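Local structure of carboxylesterase YbfK (Bacillus subtilis, 4CCY) at residues Val37-Gly42 with Lys112-Ser117; Thr44-Ser49 with Tyr84-Ile89; Tyr71-Ala76 with Leu274-Gln279. The protein hydrolyses carboxylic esters to an alcohol and a carboxylate, as a bacterial carboxylesterase of the alpha/beta hydrolase superfamily. One frame throughout, in Å; residues are numbered along the deposited sequence.

Overall arrangement
Strand 33-37 turns back through residues 37-42 into strand 42-49, and the same turn meets helix 104-118 in contact 1, which closes a loop of about 70 residues. Within that loop, contact 2 pairs strand 42-49 with strand 82-86; the two contacts touch, their centres about 11 Å apart. The chain passes through helix 71-80 before reaching strand 82-86, and residues 274-279, almost 200 residues later, pack against this helix in contact 3. Contact 3 therefore crosses both others along the chain. Together they tie the antiparallel edge of the central sheet to a flanking helix, and an early helix to the chain just after His-273.

Contact 1: residues Val37-Gly42 with Lys112-Ser117; sequences VSTRFG and KDVFDS
Arg-40 and Asp-113 form the charged part of this contact, in which the turn between two strands lies against a helix. The guanidinium of Arg-40 grips the carboxylate side-on: NE donates to Asp-113 OD2 at 3.0 Å and NH2 to Asp-113 OD1 at 2.8 Å. Both acceptors lie close to the guanidinium plane and are met on their syn sides, and the two flat groups are turned 25° apart. A bend at chi3 (95°) turns the end of the arginine so that NE and NH2 both face the acid. Glu-109, one helical turn before Asp-113, takes a second salt bridge from NH2, so two acids of the same helix share the arginine's charge.

The backbone adds its own bonds. Arg-40 N donates to Asp-113 OD2 at 2.8 Å and nearly straight, which gives that oxygen two donors and ties the carboxylate to the main chain of the turn. Further along, Ser-117 OG gives its proton to Ser-38 O at 2.8 Å, in the carbonyl plane and on a lone pair.

Apolar packing fills in between and beyond the polar groups. Thr-39 CG2 lies beside Val-114 CG2 at 3.8 Å, while Val-37 CB meets Ser-117 CB at 3.6 Å.

The turn is also braced from within, for Thr-39 OG1 accepts from Phe-41 N and donates to Gly-42 O. Residues 39-42 thus combine a type I beta turn with an ST turn, linking the antiparallel strands 33-37 and 42-49 of the alpha/beta hydrolase sheet and pinned to helix 104-118.

Contact 2: residues Thr44-Ser49 with Tyr84-Ile89; sequences THIIAS and YAVDII
Residues 44-49 and 84-86 run as antiparallel neighbours, the axes of these short segments 4.5 Å apart at closest approach and 157° between directions, with Ile-47 and Ala-85 as a hydrogen-bonded pair between the non-hydrogen-bonded pairs Ile-46/Val-86 and Ala-48/Tyr-84. Ile-47 N donates to Ala-85 O and Ala-85 N returns a bond to Ile-47 O; Asp-87 N then reaches His-45 O at 3.0 Å, where the strand of the second segment has already ended.

On the face that carries Ile-46, Ala-48, Tyr-84 and Val-86 the packing is apolar. Ile-46 divides its branches: CG2 comes to the edge of the Tyr-84 ring, 3.9 Å from Tyr-84 CD1, whereas Ile-46 CD1 lies 3.8 Å from Val-86 CG2. Ala-48 CB also meets Tyr-84 CD1, so Tyr-84 CD1 touches two residues of the other strand. Thr-44 turns CG2 anti to its own nitrogen (the OG1 torsion being -65°), which sets the methyl 3.6 Å from Val-86 CG1; its hydroxyl is hydrogen-bonded to Trp-110 NE1 and Gly-42 O.

His-45 and Asp-87 lie side by side, ring and carboxylate planes 31° apart. Their nearest polar side-chain atoms, ND1 of His-45 and OD2 of Asp-87, are 3.9 Å apart and no direct bond joins them. A water sits in the ring plane at the edge, hydrogen-bonded to His-45 ND1 and donating to Ala-85 O, with a weak bond to His-45 O. Tyr-21 OH and Lys-94 N hydrogen-bond to Asp-87 OD2, and Ser-67 OG to Asp-87 OD1. With these partners meeting the buried carboxylate, its negative charge is probably stabilised by hydrogen bonds, while the water links His-45 ND1 to Ala-85 O, giving the buried imidazole a polar partner.

Contact 3: residues Tyr71-Ala76 with Leu274-Gln279; sequences YPNIAA and LLSLEQ
Asn-73 crosses to Ser-276 with the one direct hydrogen bond between the two segments. Its CB points toward residues 274-279, and chi1 of -40° places CG beside the backbone N, from where the amide reaches across the gap. At CG the carboxamide comes 3.8 Å from Ser-276 O. Of its two ends, OD1 lies 3.9 Å from Ser-276 CB and accepts at 2.6 Å from water 2, which in turn receives the proton of Ser-276 OG. ND2 donates to Ser-276 O at 3.0 Å, with an almost straight N-H...O angle of 172°. The carbonyl oxygen lies in the amide plane, although seen from the carbonyl the donor is tilted 25° out of plane. ND2 also hydrogen-bonds to Asn-284 OD1; the two bonds at ND2 and the water at OD1 probably fix the amide's rotation. Asn-73 and Ser-276 are thus joined twice, directly through the main-chain oxygen and through water from hydroxyl to amide oxygen.

Beside this polar pair lies a small apolar patch. Leu-277 CD2 sits 3.9 Å from Pro-72 CG and 4.0 Å from Tyr-71 CE2, and the leucine and tyrosine side chains cross at about a right angle. Pro-72 CD covers one face of the tyrosine ring, offset toward its rim, so ring, proline and leucine pack as a continuous group.

Residues 71-73 therefore rest on the short helix 275-278, close after the likely catalytic His-273. Helix 280-290 follows directly: its Asn-284 also binds Pro-72 O, and Pro-280 touches both Pro-72 and Asn-73. The Leu-277 side chain also touches Tyr-190, a sodium-site residue, in a neighbouring loop.

Contact 1: residues Val37-Gly42 with Lys112-Ser117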
loop_
_atom_site.group_PDB
_atom_site.type_symbol
_atom_site.label_atom_id
_atom_site.label_comp_id
_atom_site.label_asym_id
_atom_site.label_seq_id
_atom_site.Cartn_x
_atom_site.Cartn_y
_atom_site.Cartn_z
ATOM N N VAL A 37 0.787 -14.927 -9.270
ATOM C CA VAL A 37 1.747 -14.767 -10.355
ATOM C C VAL A 37 3.148 -15.095 -9.871
ATOM O O VAL A 37 3.469 -14.922 -8.686
ATOM C CB VAL A 37 1.705 -13.365 -11.016
ATOM C CG1 VAL A 37 0.417 -13.194 -11.814
ATOM C CG2 VAL A 37 1.909 -12.249 -10.018
ATOM N N SER A 38 3.979 -15.570 -10.794
ATOM C CA SER A 38 5.357 -15.911 -10.478
ATOM C C SER A 38 6.256 -14.695 -10.454
ATOM O O SER A 38 6.115 -13.789 -11.267
ATOM C CB SER A 38 5.895 -16.932 -11.470
ATOM O OG SER A 38 5.648 -18.243 -10.980
ATOM N N THR A 39 7.167 -14.675 -9.487
ATOM C CA THR A 39 8.181 -13.628 -9.383
ATOM C C THR A 39 9.407 -14.272 -8.752
ATOM O O THR A 39 9.294 -15.319 -8.109
ATOM C CB THR A 39 7.729 -12.435 -8.499
ATOM O OG1 THR A 39 7.959 -12.742 -7.121
ATOM C CG2 THR A 39 6.258 -12.059 -8.727
ATOM N N ARG A 40 10.572 -13.654 -8.913
ATOM C CA ARG A 40 11.789 -14.245 -8.367
ATOM C C ARG A 40 11.852 -14.144 -6.835
ATOM O O ARG A 40 12.803 -14.606 -6.209
ATOM C CB ARG A 40 13.026 -13.652 -9.034
ATOM C CG ARG A 40 13.322 -12.216 -8.662
ATOM C CD ARG A 40 14.270 -11.614 -9.680
ATOM N NE ARG A 40 13.554 -10.891 -10.722
ATOM C CZ ARG A 40 14.129 -10.024 -11.548
ATOM N NH1 ARG A 40 15.431 -9.786 -11.465
ATOM N NH2 ARG A 40 13.397 -9.384 -12.450
ATOM N N PHE A 41 10.826 -13.546 -6.241
ATOM C CA PHE A 41 10.729 -13.430 -4.791
ATOM C C PHE A 41 9.551 -14.224 -4.251
ATOM O O PHE A 41 9.229 -14.127 -3.066
ATOM C CB PHE A 41 10.634 -11.960 -4.380
ATOM C CG PHE A 41 11.840 -11.171 -4.763
ATOM C CD1 PHE A 41 12.997 -11.220 -3.982
ATOM C CD2 PHE A 41 11.845 -10.417 -5.929
ATOM C CE1 PHE A 41 14.122 -10.500 -4.343
ATOM C CE2 PHE A 41 12.969 -9.693 -6.288
ATOM C CZ PHE A 41 14.112 -9.739 -5.497
ATOM N N GLY A 42 8.937 -15.021 -5.124
ATOM C CA GLY A 42 7.837 -15.903 -4.741
ATOM C C GLY A 42 6.499 -15.653 -5.418
ATOM O O GLY A 42 6.280 -14.609 -6.062
ATOM N N LYS A 112 8.441 -5.451 -11.329
ATOM C CA LYS A 112 8.634 -5.750 -12.756
ATOM C C LYS A 112 8.171 -7.166 -13.097
ATOM O O LYS A 112 7.499 -7.359 -14.106
ATOM C CB LYS A 112 10.092 -5.558 -13.198
ATOM C CG LYS A 112 10.514 -4.114 -13.386
ATOM C CD LYS A 112 11.897 -4.051 -14.024
ATOM C CE LYS A 112 12.585 -2.742 -13.683
ATOM N NZ LYS A 112 13.948 -2.712 -14.278
ATOM N N ASP A 113 8.512 -8.138 -12.249
ATOM C CA ASP A 113 8.052 -9.528 -12.421
ATOM C C ASP A 113 6.524 -9.622 -12.363
ATOM O O ASP A 113 5.911 -10.360 -13.131
ATOM C CB ASP A 113 8.620 -10.446 -11.329
ATOM C CG ASP A 113 10.098 -10.748 -11.488
ATOM O OD1 ASP A 113 10.734 -10.303 -12.468
ATOM O OD2 ASP A 113 10.633 -11.454 -10.596
ATOM N N VAL A 114 5.915 -8.902 -11.419
ATOM C CA VAL A 114 4.450 -8.865 -11.321
ATOM C C VAL A 114 3.864 -8.331 -12.634
ATOM O O VAL A 114 3.033 -8.982 -13.247
ATOM C CB VAL A 114 3.946 -8.061 -10.097
ATOM C CG1 VAL A 114 2.438 -7.887 -10.143
ATOM C CG2 VAL A 114 4.347 -8.743 -8.792
ATOM N N PHE A 115 4.330 -7.160 -13.067
ATOM C CA PHE A 115 3.937 -6.579 -14.360
ATOM C C PHE A 115 4.089 -7.594 -15.496
ATOM O O PHE A 115 3.148 -7.809 -16.272
ATOM C CB PHE A 115 4.778 -5.335 -14.673
ATOM C CG PHE A 115 4.232 -4.052 -14.093
ATOM C CD1 PHE A 115 3.937 -3.938 -12.730
ATOM C CD2 PHE A 115 4.035 -2.939 -14.910
ATOM C CE1 PHE A 115 3.463 -2.741 -12.199
ATOM C CE2 PHE A 115 3.554 -1.749 -14.379
ATOM C CZ PHE A 115 3.280 -1.647 -13.027
ATOM N N ASP A 116 5.277 -8.206 -15.573
ATOM C CA ASP A 116 5.601 -9.186 -16.613
ATOM C C ASP A 116 4.660 -10.389 -16.616
ATOM O O ASP A 116 4.108 -10.745 -17.664
ATOM C CB ASP A 116 7.069 -9.636 -16.512
ATOM C CG ASP A 116 8.044 -8.571 -17.009
ATOM O OD1 ASP A 116 7.584 -7.539 -17.538
ATOM O OD2 ASP A 116 9.269 -8.761 -16.865
ATOM N N SER A 117 4.466 -10.996 -15.449
ATOM C CA SER A 117 3.561 -12.144 -15.317
ATOM C C SER A 117 2.094 -11.793 -15.611
ATOM O O SER A 117 1.294 -12.671 -15.958
ATOM C CB SER A 117 3.679 -12.765 -13.925
ATOM O OG SER A 117 4.964 -13.332 -13.732
#

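Contact 2: residues Thr44-Ser49 with Tyr84-Ile89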
loop_
_atom_site.group_PDB
_atom_site.type_symbol
_atom_site.label_atom_id
_atom_site.label_comp_id
_atom_site.label_asym_id
_atom_site.label_seq_id
_atom_site.Cartn_x
_atom_site.Cartn_y
_atom_site.Cartn_z
ATOM N N THR A 44 3.019 -14.459 -5.910
ATOM C CA THR A 44 2.435 -13.201 -5.433
ATOM C C THR A 44 0.944 -13.234 -5.714
ATOM O O THR A 44 0.533 -13.478 -6.857
ATOM C CB THR A 44 3.090 -11.993 -6.147
ATOM O OG1 THR A 44 4.465 -11.921 -5.774
ATOM C CG2 THR A 44 2.390 -10.667 -5.797
ATOM N N HIS A 45 0.146 -12.991 -4.670
ATOM C CA HIS A 45 -1.315 -13.058 -4.771
ATOM C C HIS A 45 -1.885 -11.814 -5.386
ATOM O O HIS A 45 -1.477 -10.696 -5.033
ATOM C CB HIS A 45 -1.942 -13.328 -3.406
ATOM C CG HIS A 45 -3.408 -13.711 -3.460
ATOM N ND1 HIS A 45 -4.399 -12.815 -3.289
ATOM C CD2 HIS A 45 -4.027 -14.944 -3.652
ATOM C CE1 HIS A 45 -5.589 -13.439 -3.370
ATOM N NE2 HIS A 45 -5.362 -14.740 -3.585
ATOM N N ILE A 46 -2.811 -12.011 -6.333
ATOM C CA ILE A 46 -3.506 -10.912 -7.025
ATOM C C ILE A 46 -5.021 -11.072 -6.891
ATOM O O ILE A 46 -5.544 -12.168 -7.075
ATOM C CB ILE A 46 -3.190 -10.907 -8.548
ATOM C CG1 ILE A 46 -1.693 -11.119 -8.837
ATOM C CG2 ILE A 46 -3.797 -9.680 -9.239
ATOM C CD1 ILE A 46 -0.777 -9.967 -8.495
ATOM N N ILE A 47 -5.723 -9.980 -6.586
ATOM C CA ILE A 47 -7.163 -9.937 -6.765
ATOM C C ILE A 47 -7.475 -8.960 -7.902
ATOM O O ILE A 47 -7.201 -7.778 -7.776
ATOM C CB ILE A 47 -7.908 -9.531 -5.483
ATOM C CG1 ILE A 47 -7.580 -10.511 -4.347
ATOM C CG2 ILE A 47 -9.410 -9.482 -5.745
ATOM C CD1 ILE A 47 -8.125 -10.126 -2.984
ATOM N N ALA A 48 -8.031 -9.474 -9.003
ATOM C CA ALA A 48 -8.292 -8.682 -10.214
ATOM C C ALA A 48 -9.786 -8.425 -10.447
ATOM O O ALA A 48 -10.612 -9.338 -10.347
ATOM C CB ALA A 48 -7.684 -9.365 -11.436
ATOM N N SER A 49 -10.126 -7.180 -10.753
ATOM C CA SER A 49 -11.527 -6.794 -10.988
ATOM C C SER A 49 -11.629 -5.801 -12.142
ATOM O O SER A 49 -10.622 -5.273 -12.594
ATOM C CB SER A 49 -12.140 -6.196 -9.720
ATOM O OG SER A 49 -11.653 -6.843 -8.550
ATOM N N TYR A 84 -5.710 -4.507 -10.347
ATOM C CA TYR A 84 -4.971 -5.636 -9.829
ATOM C C TYR A 84 -4.509 -5.299 -8.415
ATOM O O TYR A 84 -3.599 -4.505 -8.241
ATOM C CB TYR A 84 -3.760 -5.903 -10.700
ATOM C CG TYR A 84 -4.080 -6.285 -12.135
ATOM C CD1 TYR A 84 -4.550 -7.565 -12.450
ATOM C CD2 TYR A 84 -3.883 -5.376 -13.178
ATOM C CE1 TYR A 84 -4.809 -7.925 -13.761
ATOM C CE2 TYR A 84 -4.142 -5.729 -14.498
ATOM C CZ TYR A 84 -4.606 -6.998 -14.784
ATOM O OH TYR A 84 -4.871 -7.355 -16.089
ATOM N N ALA A 85 -5.142 -5.900 -7.411
ATOM C CA ALA A 85 -4.767 -5.654 -6.023
ATOM C C ALA A 85 -3.708 -6.675 -5.619
ATOM O O ALA A 85 -3.980 -7.884 -5.520
ATOM C CB ALA A 85 -5.980 -5.726 -5.106
ATOM N N VAL A 86 -2.503 -6.171 -5.385
ATOM C CA VAL A 86 -1.318 -7.013 -5.225
ATOM C C VAL A 86 -0.934 -7.122 -3.743
ATOM O O VAL A 86 -0.758 -6.093 -3.067
ATOM C CB VAL A 86 -0.135 -6.432 -6.038
ATOM C CG1 VAL A 86 1.124 -7.274 -5.860
ATOM C CG2 VAL A 86 -0.506 -6.273 -7.515
ATOM N N ASP A 87 -0.790 -8.360 -3.256
ATOM C CA ASP A 87 -0.385 -8.605 -1.863
ATOM C C ASP A 87 1.125 -8.503 -1.777
ATOM O O ASP A 87 1.830 -9.276 -2.407
ATOM C CB ASP A 87 -0.863 -9.979 -1.345
ATOM C CG ASP A 87 -2.281 -9.939 -0.767
ATOM O OD1 ASP A 87 -2.929 -8.862 -0.803
ATOM O OD2 ASP A 87 -2.777 -10.997 -0.305
ATOM N N ILE A 88 1.616 -7.535 -1.012
ATOM C CA ILE A 88 3.058 -7.293 -0.954
ATOM C C ILE A 88 3.738 -8.493 -0.308
ATOM O O ILE A 88 3.431 -8.861 0.822
ATOM C CB ILE A 88 3.404 -5.972 -0.215
ATOM C CG1 ILE A 88 2.748 -4.780 -0.935
ATOM C CG2 ILE A 88 4.925 -5.805 -0.105
ATOM C CD1 ILE A 88 2.593 -3.546 -0.066
ATOM N N ILE A 89 4.646 -9.106 -1.056
ATOM C CA ILE A 89 5.329 -10.301 -0.623
ATOM C C ILE A 89 6.265 -9.964 0.544
ATOM O O ILE A 89 6.954 -8.934 0.521
ATOM C CB ILE A 89 6.026 -10.987 -1.827
ATOM C CG1 ILE A 89 6.212 -12.494 -1.576
ATOM C CG2 ILE A 89 7.317 -10.281 -2.235
ATOM C CD1 ILE A 89 6.367 -13.291 -2.870
HETATM O O HOH W 1 -3.837 -9.868 -3.341
#

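Contact 3: residues Tyr71-Ala76 with Leu274-Gln279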
loop_
_atom_site.group_PDB
_atom_site.type_symbol
_atom_site.label_atom_id
_atom_site.label_comp_id
_atom_site.label_asym_id
_atom_site.label_seq_id
_atom_site.Cartn_x
_atom_site.Cartn_y
_atom_site.Cartn_z
ATOM N N TYR A 71 -11.660 -2.768 -0.123
ATOM C CA TYR A 71 -13.123 -2.963 -0.305
ATOM C C TYR A 71 -13.946 -1.664 -0.511
ATOM O O TYR A 71 -14.865 -1.665 -1.313
ATOM C CB TYR A 71 -13.753 -3.870 0.779
ATOM C CG TYR A 71 -13.873 -3.210 2.126
ATOM C CD1 TYR A 71 -15.002 -2.440 2.459
ATOM C CD2 TYR A 71 -12.852 -3.317 3.063
ATOM C CE1 TYR A 71 -15.093 -1.800 3.689
ATOM C CE2 TYR A 71 -12.941 -2.677 4.298
ATOM C CZ TYR A 71 -14.058 -1.930 4.604
ATOM O OH TYR A 71 -14.137 -1.299 5.833
ATOM N N PRO A 72 -13.620 -0.554 0.192
ATOM C CA PRO A 72 -14.515 0.600 -0.034
ATOM C C PRO A 72 -14.096 1.493 -1.211
ATOM O O PRO A 72 -14.732 2.506 -1.478
ATOM C CB PRO A 72 -14.404 1.376 1.278
ATOM C CG PRO A 72 -13.029 1.072 1.772
ATOM C CD PRO A 72 -12.611 -0.260 1.229
ATOM N N ASN A 73 -13.021 1.123 -1.897
ATOM C CA ASN A 73 -12.551 1.879 -3.048
ATOM C C ASN A 73 -12.701 1.103 -4.356
ATOM O O ASN A 73 -12.753 1.695 -5.436
ATOM C CB ASN A 73 -11.095 2.259 -2.835
ATOM C CG ASN A 73 -10.817 2.671 -1.409
ATOM O OD1 ASN A 73 -10.280 1.884 -0.642
ATOM N ND2 ASN A 73 -11.220 3.891 -1.032
ATOM N N ILE A 74 -12.784 -0.222 -4.249
ATOM C CA ILE A 74 -12.644 -1.074 -5.427
ATOM C C ILE A 74 -13.773 -0.941 -6.455
ATOM O O ILE A 74 -13.515 -0.992 -7.659
ATOM C CB ILE A 74 -12.301 -2.549 -5.068
ATOM C CG1 ILE A 74 -11.699 -3.272 -6.275
ATOM C CG2 ILE A 74 -13.475 -3.290 -4.455
ATOM C CD1 ILE A 74 -10.280 -2.812 -6.555
ATOM N N ALA A 75 -15.007 -0.746 -6.003
ATOM C CA ALA A 75 -16.108 -0.580 -6.969
ATOM C C ALA A 75 -15.913 0.668 -7.843
ATOM O O ALA A 75 -16.035 0.588 -9.068
ATOM C CB ALA A 75 -17.470 -0.558 -6.282
ATOM N N ALA A 76 -15.602 1.805 -7.222
ATOM C CA ALA A 76 -15.370 3.050 -7.980
ATOM C C ALA A 76 -14.247 2.905 -9.017
ATOM O O ALA A 76 -14.409 3.276 -10.186
ATOM C CB ALA A 76 -15.077 4.210 -7.039
ATOM N N LEU A 274 -5.088 6.342 7.736
ATOM C CA LEU A 274 -5.850 5.371 6.949
ATOM C C LEU A 274 -6.858 6.044 6.015
ATOM O O LEU A 274 -8.053 5.739 6.025
ATOM C CB LEU A 274 -6.529 4.362 7.880
ATOM C CG LEU A 274 -5.591 3.517 8.748
ATOM C CD1 LEU A 274 -6.406 2.560 9.594
ATOM C CD2 LEU A 274 -4.545 2.761 7.923
ATOM N N LEU A 275 -6.337 6.934 5.177
ATOM C CA LEU A 275 -7.141 7.876 4.409
ATOM C C LEU A 275 -8.119 7.221 3.429
ATOM O O LEU A 275 -9.250 7.698 3.275
ATOM C CB LEU A 275 -6.222 8.883 3.696
ATOM C CG LEU A 275 -6.751 10.043 2.842
ATOM C CD1 LEU A 275 -7.964 10.737 3.464
ATOM C CD2 LEU A 275 -5.619 11.046 2.593
ATOM N N SER A 276 -7.704 6.144 2.772
ATOM C CA SER A 276 -8.591 5.484 1.815
ATOM C C SER A 276 -9.753 4.770 2.517
ATOM O O SER A 276 -10.806 4.543 1.905
ATOM C CB SER A 276 -7.818 4.513 0.927
ATOM O OG SER A 276 -7.177 3.530 1.719
ATOM N N LEU A 277 -9.557 4.416 3.790
ATOM C CA LEU A 277 -10.594 3.756 4.585
ATOM C C LEU A 277 -11.506 4.749 5.308
ATOM O O LEU A 277 -12.709 4.503 5.443
ATOM C CB LEU A 277 -9.982 2.776 5.595
ATOM C CG LEU A 277 -9.426 1.440 5.073
ATOM C CD1 LEU A 277 -8.477 0.836 6.095
ATOM C CD2 LEU A 277 -10.534 0.452 4.699
ATOM N N GLU A 278 -10.923 5.852 5.769
ATOM C CA GLU A 278 -11.638 6.895 6.520
ATOM C C GLU A 278 -12.491 7.835 5.680
ATOM O O GLU A 278 -13.559 8.262 6.113
ATOM C CB GLU A 278 -10.630 7.759 7.253
ATOM C CG GLU A 278 -10.530 7.459 8.724
ATOM C CD GLU A 278 -9.659 8.457 9.453
ATOM O OE1 GLU A 278 -8.430 8.396 9.269
ATOM O OE2 GLU A 278 -10.214 9.300 10.191
ATOM N N GLN A 279 -11.982 8.207 4.509
ATOM C CA GLN A 279 -12.695 9.115 3.609
ATOM C C GLN A 279 -12.794 8.504 2.217
ATOM O O GLN A 279 -12.309 9.105 1.242
ATOM C CB GLN A 279 -11.996 10.484 3.539
ATOM C CG GLN A 279 -11.916 11.234 4.859
ATOM C CD GLN A 279 -13.269 11.742 5.331
ATOM O OE1 GLN A 279 -14.247 11.740 4.581
ATOM N NE2 GLN A 279 -13.325 12.198 6.570
HETATM O O HOH W 2 -9.093 1.561 1.641
#